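Local coordinates for protein O-methyltransferase (Bacillus halodurans, PDB 2GPY) that is of unknown function but is probably an O-methyltransferase, moving a methyl group from S-adenosylmethionine to a hydroxyl group of its substrate, at residues D20-Q25 against H95-A100. Residues are numbered along the deposited sequence; the frame is centred on the assembly and turned at random.
Sequences DQYIEQ and HKHVKA
Y22 reaches from helix 21-32 to H97 and A100 of helix 88-100, and its phenol end meets both. The short helical segments run nearly antiparallel, at 166°, with their axes 11.8 Å apart. The CG of Y22 lies anti to its backbone N (chi1 -168°), which carries the phenol across to the other helix. D20 is the N-cap of helix 21-32; its OD1 accepts a weak bond from Y22 N at 3.3 Å.

Along 95-100, K96 comes first but contributes little, because the end of its side chain leads away from Y22. H97 is the buried partner. Its CG is anti to its own carbonyl carbon, and the imidazole comes closer to helix 21-32 than its backbone does. The Y22 and H97 rings are oblique to each other, with centroids 5.5 Å apart and planes at 78°. The Y22 hydroxyl lies at the imidazole edge on the CD2 side, but it is modelled too close there, so the detail is doubtful. Y22 CZ and H97 CD2 are 3.5 Å apart. Both imidazole nitrogens have partners elsewhere: ND1 is hydrogen-bonded to I65 O, and NE2 is a zinc ligand. The bond to I65 should help fix the rotation of the ring and orient NE2 toward the metal.

One turn after H97, A100 points its CB toward Y22. This CB meets the hydroxyl end of the ring obliquely, 3.5 Å from Y22 CZ. This is an apolar contact on the exposed side. L101 also touches Y22.

The zinc is bound by E29, E93 and H97. E29 lies further along helix 21-32, while E93 and H97 are one turn apart on helix 88-100. The tyrosine contact therefore lies beside a metal site that bridges two helices, on the periphery of a Rossmann-like methyltransferase fold.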
# COMPACT_ATOMS: atom_id res chain seq x y z
N ASP B 20 5.02 23.53 -1.55
CA ASP B 20 5.58 24.69 -2.26
C ASP B 20 4.47 25.73 -2.43
O ASP B 20 3.31 25.38 -2.70
CB ASP B 20 6.15 24.23 -3.61
CG ASP B 20 6.38 25.37 -4.62
OD1 ASP B 20 6.64 26.54 -4.23
OD2 ASP B 20 6.30 25.09 -5.83
N GLN B 21 4.79 27.02 -2.27
CA GLN B 21 3.76 28.06 -2.37
C GLN B 21 2.93 27.92 -3.67
O GLN B 21 1.71 28.21 -3.69
CB GLN B 21 4.37 29.48 -2.21
CG GLN B 21 4.83 30.18 -3.50
CD GLN B 21 5.51 31.55 -3.28
OE1 GLN B 21 4.91 32.48 -2.73
NE2 GLN B 21 6.76 31.69 -3.76
N TYR B 22 3.57 27.48 -4.75
CA TYR B 22 2.88 27.38 -6.05
C TYR B 22 1.78 26.33 -6.02
O TYR B 22 0.72 26.52 -6.62
CB TYR B 22 3.86 27.05 -7.18
CG TYR B 22 3.28 27.23 -8.59
CD1 TYR B 22 3.35 28.46 -9.24
CD2 TYR B 22 2.69 26.15 -9.26
CE1 TYR B 22 2.83 28.63 -10.54
CE2 TYR B 22 2.20 26.30 -10.56
CZ TYR B 22 2.25 27.55 -11.18
OH TYR B 22 1.77 27.74 -12.45
N ILE B 23 2.08 25.20 -5.36
CA ILE B 23 1.15 24.09 -5.10
C ILE B 23 -0.00 24.55 -4.21
O ILE B 23 -1.16 24.28 -4.51
CB ILE B 23 1.90 22.92 -4.46
CG1 ILE B 23 3.15 22.58 -5.28
CG2 ILE B 23 0.99 21.65 -4.27
CD1 ILE B 23 2.88 21.73 -6.46
N GLU B 24 0.32 25.28 -3.13
CA GLU B 24 -0.70 25.85 -2.26
C GLU B 24 -1.64 26.79 -3.02
O GLU B 24 -2.84 26.82 -2.75
CB GLU B 24 -0.08 26.54 -1.04
CG GLU B 24 0.73 25.55 -0.21
CD GLU B 24 0.90 25.94 1.23
OE1 GLU B 24 1.05 27.13 1.53
OE2 GLU B 24 0.91 25.02 2.08
N GLN B 25 -1.08 27.55 -3.97
CA GLN B 25 -1.84 28.44 -4.81
C GLN B 25 -2.75 27.66 -5.77
O GLN B 25 -3.86 28.11 -6.07
CB GLN B 25 -0.89 29.37 -5.60
CG GLN B 25 -1.58 30.44 -6.48
CD GLN B 25 -2.28 31.56 -5.69
OE1 GLN B 25 -1.96 31.83 -4.53
NE2 GLN B 25 -3.24 32.22 -6.33
N HIS B 95 -1.10 22.23 -18.52
CA HIS B 95 0.14 22.25 -19.28
C HIS B 95 1.05 23.39 -18.79
O HIS B 95 2.26 23.21 -18.67
CB HIS B 95 -0.20 22.39 -20.76
CG HIS B 95 0.90 21.94 -21.68
ND1 HIS B 95 1.68 22.83 -22.38
CD2 HIS B 95 1.32 20.71 -22.02
CE1 HIS B 95 2.55 22.16 -23.12
NE2 HIS B 95 2.35 20.87 -22.92
N LYS B 96 0.47 24.55 -18.49
CA LYS B 96 1.21 25.67 -17.93
C LYS B 96 1.74 25.39 -16.52
O LYS B 96 2.90 25.72 -16.20
CB LYS B 96 0.35 26.95 -17.92
CG LYS B 96 0.00 27.44 -19.32
CD LYS B 96 -0.91 28.65 -19.26
CE LYS B 96 -1.17 29.22 -20.66
NZ LYS B 96 -2.29 28.51 -21.27
N HIS B 97 0.93 24.79 -15.66
CA HIS B 97 1.44 24.42 -14.31
C HIS B 97 2.61 23.43 -14.35
O HIS B 97 3.57 23.52 -13.59
CB HIS B 97 0.31 23.82 -13.48
CG HIS B 97 -0.71 24.84 -13.11
ND1 HIS B 97 -2.05 24.56 -13.01
CD2 HIS B 97 -0.57 26.15 -12.79
CE1 HIS B 97 -2.70 25.66 -12.66
NE2 HIS B 97 -1.82 26.63 -12.53
N VAL B 98 2.51 22.45 -15.23
CA VAL B 98 3.59 21.47 -15.39
C VAL B 98 4.87 22.21 -15.83
O VAL B 98 5.96 21.97 -15.29
CB VAL B 98 3.17 20.35 -16.38
CG1 VAL B 98 4.38 19.56 -16.84
CG2 VAL B 98 2.14 19.42 -15.71
N LYS B 99 4.74 23.13 -16.79
CA LYS B 99 5.86 23.93 -17.26
C LYS B 99 6.42 24.82 -16.15
O LYS B 99 7.64 24.94 -16.01
CB LYS B 99 5.44 24.80 -18.45
CG LYS B 99 5.40 24.05 -19.79
CD LYS B 99 4.87 24.94 -20.93
CE LYS B 99 5.98 25.77 -21.55
NZ LYS B 99 5.58 26.41 -22.86
N ALA B 100 5.52 25.43 -15.37
CA ALA B 100 5.93 26.31 -14.27
C ALA B 100 6.95 25.66 -13.34
O ALA B 100 7.87 26.32 -12.84
CB ALA B 100 4.72 26.72 -13.46